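Local coordinates for TPR repeat-containing protein (Cytophaga hutchinsonii, PDB 3U4T) that is of unknown function but, as a tetratricopeptide-repeat protein, probably serves as a helical scaffold for binding other proteins, at residues Ile23-Phe26 against Asn27-Ala31; Ser65-Ala69 against Thr70-Ser74; Pro137-Asp141 against Pro142-Tyr146. The protein carries 1 engineered substitution. All coordinates share one frame; numbering follows the deposited sequence.

Interaction 1: residues Ile23-Phe26 against Asn27-Ala31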
# COMPACT_ATOMS: atom_id res chain seq x y z
N ILE A 23 -15.98 1.70 -23.36
CA ILE A 23 -16.47 0.35 -23.57
C ILE A 23 -17.56 0.28 -24.64
O ILE A 23 -17.58 -0.64 -25.45
CB ILE A 23 -17.00 -0.24 -22.24
CG1 ILE A 23 -15.82 -0.45 -21.29
CG2 ILE A 23 -17.72 -1.56 -22.49
CD1 ILE A 23 -16.20 -0.84 -19.91
N GLU A 24 -18.45 1.26 -24.63
CA GLU A 24 -19.54 1.31 -25.61
C GLU A 24 -19.01 1.34 -27.04
O GLU A 24 -19.45 0.56 -27.90
CB GLU A 24 -20.42 2.54 -25.35
CG GLU A 24 -20.93 2.65 -23.92
CD GLU A 24 -21.76 1.45 -23.49
OE1 GLU A 24 -22.86 1.24 -24.05
OE2 GLU A 24 -21.30 0.70 -22.59
N VAL A 25 -18.04 2.22 -27.31
CA VAL A 25 -17.46 2.34 -28.64
C VAL A 25 -16.60 1.14 -29.03
O VAL A 25 -16.62 0.70 -30.19
CB VAL A 25 -16.64 3.68 -28.78
CG1 VAL A 25 -16.03 4.07 -27.46
CG2 VAL A 25 -15.55 3.54 -29.84
N PHE A 26 -15.85 0.60 -28.07
CA PHE A 26 -15.02 -0.56 -28.36
C PHE A 26 -15.92 -1.72 -28.76
O PHE A 26 -15.59 -2.48 -29.66
CB PHE A 26 -14.18 -0.95 -27.13
CG PHE A 26 -12.96 -0.08 -26.90
CD1 PHE A 26 -12.09 0.22 -27.95
CD2 PHE A 26 -12.66 0.40 -25.63
CE1 PHE A 26 -10.95 0.98 -27.73
CE2 PHE A 26 -11.52 1.17 -25.40
CZ PHE A 26 -10.67 1.46 -26.45
N ASN A 27 -17.07 -1.84 -28.09
CA ASN A 27 -18.04 -2.91 -28.35
C ASN A 27 -18.65 -2.87 -29.75
O ASN A 27 -18.97 -3.92 -30.33
CB ASN A 27 -19.16 -2.87 -27.30
CG ASN A 27 -18.85 -3.70 -26.06
OD1 ASN A 27 -19.00 -4.93 -26.07
ND2 ASN A 27 -18.41 -3.04 -25.00
N LYS A 28 -18.82 -1.67 -30.30
CA LYS A 28 -19.37 -1.56 -31.64
C LYS A 28 -18.21 -1.82 -32.59
O LYS A 28 -18.36 -2.51 -33.60
CB LYS A 28 -19.94 -0.16 -31.87
CG LYS A 28 -20.56 0.02 -33.25
CD LYS A 28 -21.49 1.22 -33.30
CE LYS A 28 -22.23 1.29 -34.63
NZ LYS A 28 -23.62 1.78 -34.46
N LEU A 29 -17.06 -1.26 -32.23
CA LEU A 29 -15.83 -1.42 -33.00
C LEU A 29 -15.56 -2.90 -33.27
O LEU A 29 -15.14 -3.28 -34.36
CB LEU A 29 -14.67 -0.80 -32.23
CG LEU A 29 -13.87 0.31 -32.93
CD1 LEU A 29 -14.79 1.31 -33.60
CD2 LEU A 29 -12.99 0.99 -31.91
N GLU A 30 -15.81 -3.74 -32.26
CA GLU A 30 -15.60 -5.18 -32.42
C GLU A 30 -16.72 -5.80 -33.26
O GLU A 30 -16.47 -6.69 -34.08
CB GLU A 30 -15.54 -5.87 -31.04
CG GLU A 30 -15.79 -7.39 -31.10
CD GLU A 30 -15.48 -8.11 -29.79
OE1 GLU A 30 -15.82 -7.58 -28.71
OE2 GLU A 30 -14.92 -9.22 -29.87
N ALA A 31 -17.95 -5.32 -33.06
CA ALA A 31 -19.11 -5.82 -33.79
C ALA A 31 -19.03 -5.55 -35.28
O ALA A 31 -19.66 -6.24 -36.08
CB ALA A 31 -20.39 -5.21 -33.21
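Ile23 and Asn27 meet one turn apart in helix 19-31, an alpha helix in the tetratricopeptide-repeat region, and illustrate how one carbonyl can serve backbone and side chain together. Ile23 O accepts the regular helical bond from Asn27 N at 2.9 Å and a second one from the side-chain amide, with Asn27 ND2 only 2.6 Å from Ile23 O. The two donors arrive from opposite faces of the carbonyl plane, and the amide nitrogen stands well above it, 52° out. The acceptor lies nearly in the plane of the Asn27 amide, a bond that would help hold the amide in this rotation. The two side chains run alongside each other, but Asn27 ND2 comes to 3.0 Å from Ile23 CG2, too close for a relaxed contact, so the exact position of the amide is somewhat doubtful.

Further along the helix, Leu29 N binds Val25 O at 2.9 Å and Glu30 N binds Phe26 O. Lys28 N is less firmly held, sharing weak bonds with Glu24 O and Val25 O. The carboxylate of Glu30 finds its partner beyond this turn, in a salt bridge to Arg43 of helix 40-49, while Phe26 packs on Phe7 and Ala10 of helix 6-14. On that flank one methyl group of Leu29 touches two side chains: Leu29 CD2 lies 4.2 Å from Val25 CG2 and, approaching the ring obliquely, 4.1 Å from Phe26 CD1.

Interaction 2: residues Ser65-Ala69 against Thr70-Ser74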
# COMPACT_ATOMS: atom_id res chain seq x y z
N SER A 65 -4.11 -13.09 -27.72
CA SER A 65 -4.24 -14.11 -28.75
C SER A 65 -4.23 -13.40 -30.10
O SER A 65 -4.32 -14.04 -31.15
CB SER A 65 -5.56 -14.85 -28.57
OG SER A 65 -6.63 -13.97 -28.88
N LYS A 66 -4.13 -12.07 -30.07
CA LYS A 66 -4.13 -11.25 -31.28
C LYS A 66 -2.94 -10.30 -31.42
O LYS A 66 -2.54 -9.98 -32.53
CB LYS A 66 -5.41 -10.41 -31.35
CG LYS A 66 -6.64 -11.14 -31.86
CD LYS A 66 -7.88 -10.29 -31.68
CE LYS A 66 -8.92 -10.60 -32.74
NZ LYS A 66 -9.26 -12.04 -32.83
N VAL A 67 -2.39 -9.84 -30.30
CA VAL A 67 -1.27 -8.91 -30.35
C VAL A 67 0.01 -9.56 -30.83
O VAL A 67 0.25 -10.75 -30.64
CB VAL A 67 -0.97 -8.28 -28.98
CG1 VAL A 67 -0.37 -9.31 -28.04
CG2 VAL A 67 -0.00 -7.09 -29.16
N ASN A 68 0.83 -8.74 -31.47
CA ASN A 68 2.12 -9.16 -31.98
C ASN A 68 3.14 -9.10 -30.82
O ASN A 68 3.43 -8.03 -30.27
CB ASN A 68 2.55 -8.23 -33.11
CG ASN A 68 3.95 -8.51 -33.61
OD1 ASN A 68 4.91 -8.56 -32.84
ND2 ASN A 68 4.07 -8.71 -34.92
N ALA A 69 3.68 -10.27 -30.47
CA ALA A 69 4.65 -10.41 -29.39
C ALA A 69 5.70 -9.31 -29.24
O ALA A 69 6.09 -8.99 -28.13
CB ALA A 69 5.37 -11.76 -29.51
N THR A 70 6.17 -8.75 -30.34
CA THR A 70 7.18 -7.69 -30.22
C THR A 70 6.56 -6.34 -29.89
O THR A 70 7.27 -5.41 -29.51
CB THR A 70 8.04 -7.56 -31.51
OG1 THR A 70 7.21 -7.21 -32.64
CG2 THR A 70 8.74 -8.86 -31.81
N LYS A 71 5.24 -6.25 -30.01
CA LYS A 71 4.52 -5.01 -29.73
C LYS A 71 4.03 -4.95 -28.29
O LYS A 71 3.97 -3.87 -27.71
CB LYS A 71 3.33 -4.85 -30.67
CG LYS A 71 3.68 -4.89 -32.15
CD LYS A 71 4.60 -3.76 -32.57
CE LYS A 71 4.95 -3.93 -34.04
NZ LYS A 71 3.71 -4.23 -34.83
N ALA A 72 3.66 -6.10 -27.73
CA ALA A 72 3.16 -6.15 -26.35
C ALA A 72 4.01 -5.29 -25.42
O ALA A 72 5.23 -5.23 -25.56
CB ALA A 72 3.15 -7.57 -25.85
N LYS A 73 3.37 -4.62 -24.48
CA LYS A 73 4.11 -3.76 -23.56
C LYS A 73 4.14 -4.28 -22.13
O LYS A 73 3.44 -5.21 -21.78
CB LYS A 73 3.51 -2.35 -23.56
CG LYS A 73 3.53 -1.66 -24.90
CD LYS A 73 4.89 -1.06 -25.18
CE LYS A 73 4.75 0.25 -25.93
NZ LYS A 73 5.75 1.26 -25.48
N SER A 74 4.97 -3.65 -21.32
CA SER A 74 5.09 -4.02 -19.92
C SER A 74 3.74 -3.89 -19.23
O SER A 74 3.36 -4.71 -18.40
CB SER A 74 6.10 -3.10 -19.26
OG SER A 74 6.15 -3.32 -17.88
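Asn68 and Thr70 close an Asx turn, superimposed on a type I beta turn from Asn68 to Lys71, in the loop that joins helix 53-64 to helix 74-86. It is a compact example of how one asparagine can organise a bend through both of its carbonyl oxygens.

The side-chain bonds come first. Asn68 OD1 accepts from Thr70 N at 2.8 Å, the defining bond of the Asx turn, with the donor in the plane of the amide carbonyl. It also accepts from the hydroxyl, Thr70 OG1 lying 2.7 Å from Asn68 OD1 but standing 38° out of that plane. The side-chain oxygen is thus gripped twice by a single residue. Thr70 OG1 reaches it because the hydroxyl sits between the backbone N and the carbonyl carbon (chi1 62°), on the same flank as its own N-H.

Backbone bonds close the bend itself. Asn68 O takes Lys71 N at 2.6 Å, completing the beta turn, and Ala72 N at 3.2 Å, which widens it by one residue into an alpha turn. These two donors reach the oxygen from opposite faces of its carbonyl plane. The chain then straightens towards Lys73, the N-cap of helix 74-86, whose backbone N is bound by the carboxylate of Asp76.

Apolar contacts are modest in this largely exposed loop. Val67 turns towards the far limb of the bend, where Val67 CG1 is 4.5 Å from the buried Ala72 CB. The aliphatic part of Lys71, whose side chain also touches Tyr38 of another loop, crosses the asparagine stem, with Lys71 CG resting 3.7 Å from Asn68 CB.

Interaction 3: residues Pro137-Asp141 against Pro142-Tyr146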
# COMPACT_ATOMS: atom_id res chain seq x y z
N PRO A 137 20.61 2.45 -4.96
CA PRO A 137 21.15 3.56 -4.17
C PRO A 137 20.58 4.90 -4.63
O PRO A 137 21.09 5.96 -4.27
CB PRO A 137 22.65 3.44 -4.40
CG PRO A 137 22.74 2.84 -5.78
CD PRO A 137 21.68 1.78 -5.73
N THR A 138 19.51 4.85 -5.41
CA THR A 138 18.88 6.05 -5.93
C THR A 138 17.43 6.16 -5.45
O THR A 138 16.91 7.26 -5.29
CB THR A 138 18.90 6.04 -7.49
OG1 THR A 138 18.40 7.28 -7.99
CG2 THR A 138 18.05 4.89 -8.04
N THR A 139 16.80 5.01 -5.24
CA THR A 139 15.41 4.90 -4.80
C THR A 139 14.87 6.09 -4.02
O THR A 139 15.51 6.59 -3.09
CB THR A 139 15.21 3.65 -3.96
OG1 THR A 139 15.84 2.54 -4.61
CG2 THR A 139 13.71 3.35 -3.79
N THR A 140 13.67 6.53 -4.39
CA THR A 140 13.05 7.67 -3.74
C THR A 140 11.60 7.46 -3.36
O THR A 140 11.05 8.25 -2.60
CB THR A 140 13.11 8.91 -4.65
OG1 THR A 140 12.41 8.65 -5.87
CG2 THR A 140 14.55 9.26 -4.96
N ASP A 141 10.98 6.41 -3.87
CA ASP A 141 9.57 6.16 -3.55
C ASP A 141 9.43 5.75 -2.09
O ASP A 141 9.82 4.65 -1.69
CB ASP A 141 9.01 5.06 -4.46
CG ASP A 141 7.50 4.95 -4.37
OD1 ASP A 141 6.90 5.68 -3.54
OD2 ASP A 141 6.91 4.14 -5.12
N PRO A 142 8.87 6.64 -1.26
CA PRO A 142 8.66 6.40 0.17
C PRO A 142 7.94 5.08 0.43
O PRO A 142 8.35 4.30 1.29
CB PRO A 142 7.82 7.60 0.60
CG PRO A 142 8.28 8.67 -0.32
CD PRO A 142 8.31 7.95 -1.64
N LYS A 143 6.85 4.86 -0.30
CA LYS A 143 6.04 3.65 -0.17
C LYS A 143 6.93 2.42 -0.20
O LYS A 143 6.75 1.50 0.59
CB LYS A 143 5.02 3.59 -1.31
CG LYS A 143 4.14 2.35 -1.33
CD LYS A 143 3.21 2.37 -2.54
CE LYS A 143 2.08 3.38 -2.39
NZ LYS A 143 0.81 2.75 -1.91
N VAL A 144 7.91 2.41 -1.10
CA VAL A 144 8.83 1.28 -1.16
C VAL A 144 9.40 1.04 0.23
O VAL A 144 9.44 -0.09 0.71
CB VAL A 144 9.99 1.56 -2.12
CG1 VAL A 144 11.07 0.50 -1.96
CG2 VAL A 144 9.48 1.57 -3.55
N PHE A 145 9.85 2.11 0.88
CA PHE A 145 10.44 1.97 2.20
C PHE A 145 9.40 1.75 3.31
O PHE A 145 9.72 1.14 4.34
CB PHE A 145 11.30 3.19 2.52
CG PHE A 145 12.56 3.26 1.72
CD1 PHE A 145 12.78 4.31 0.82
CD2 PHE A 145 13.55 2.30 1.88
CE1 PHE A 145 13.96 4.40 0.11
CE2 PHE A 145 14.74 2.39 1.17
CZ PHE A 145 14.94 3.44 0.28
N TYR A 146 8.18 2.22 3.09
CA TYR A 146 7.11 2.06 4.07
C TYR A 146 6.63 0.60 4.12
O TYR A 146 6.45 0.02 5.21
CB TYR A 146 5.93 2.96 3.69
CG TYR A 146 4.72 2.81 4.59
CD1 TYR A 146 3.44 2.68 4.05
CD2 TYR A 146 4.85 2.83 5.98
CE1 TYR A 146 2.32 2.55 4.88
CE2 TYR A 146 3.73 2.71 6.81
CZ TYR A 146 2.48 2.57 6.25
OH TYR A 146 1.38 2.45 7.07
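The N-cap of helix 142-154 is Asp141, followed directly by Pro142 at the first helical position, where a residue without an N-H costs the helix no bond. Asp141 OD1 accepts from Lys143 N at 3.3 Å, a weak capping bond; the charge of the carboxylate would probably be eased by the positive end of the helix dipole. CG anti to the backbone N (chi1 -169°) sets the carboxylate in front of the open end of the helix, within reach of Lys143 N. Asp141 OD1 also lies 3.2 Å from Pro142 N, a contact only, since that nitrogen has no hydrogen to give. The backbone contributes another weak bond, Val144 N to Asp141 O at 3.0 Å, strongly bent at 124°. Regular helical bonding is under way by Tyr146 N, which reaches Pro142 O at 2.8 Å.

Apolar contacts tie the incoming loop to the same turn. Val144 CG2 packs 3.6 Å from Asp141 CB, the two side chains crossing at about a right angle. Phe145 is buried against Val168 and Leu171 of helix 158-171, so the first turn is seated on its neighbour in a tetratricopeptide-repeat region. The Thr139 hydroxyl is hydrogen-bonded to Arg136 N, and the methyl group approaches the phenylalanine ring obliquely, with Thr139 CG2 at 4.0 Å from Phe145 CE1.

From the N terminus the three contacts follow one another in series, with no nesting or crossing, and each is made within one continuous piece of chain. Interaction 1 is internal to helix 19-31, whose side chains reach helices 6-14 and 40-49 on its flanks. Interaction 2 comes next, about 21 Å away between centres, and folds the loop that leads from helix 53-64 to helix 74-86. Interaction 3 lies nearer the middle of the chain, where the loop after helix 124-131 enters helix 142-154; its centre is about 31 Å from that of interaction 2. Together they sample a helix body, a connecting bend and a helix start along this all-helical array.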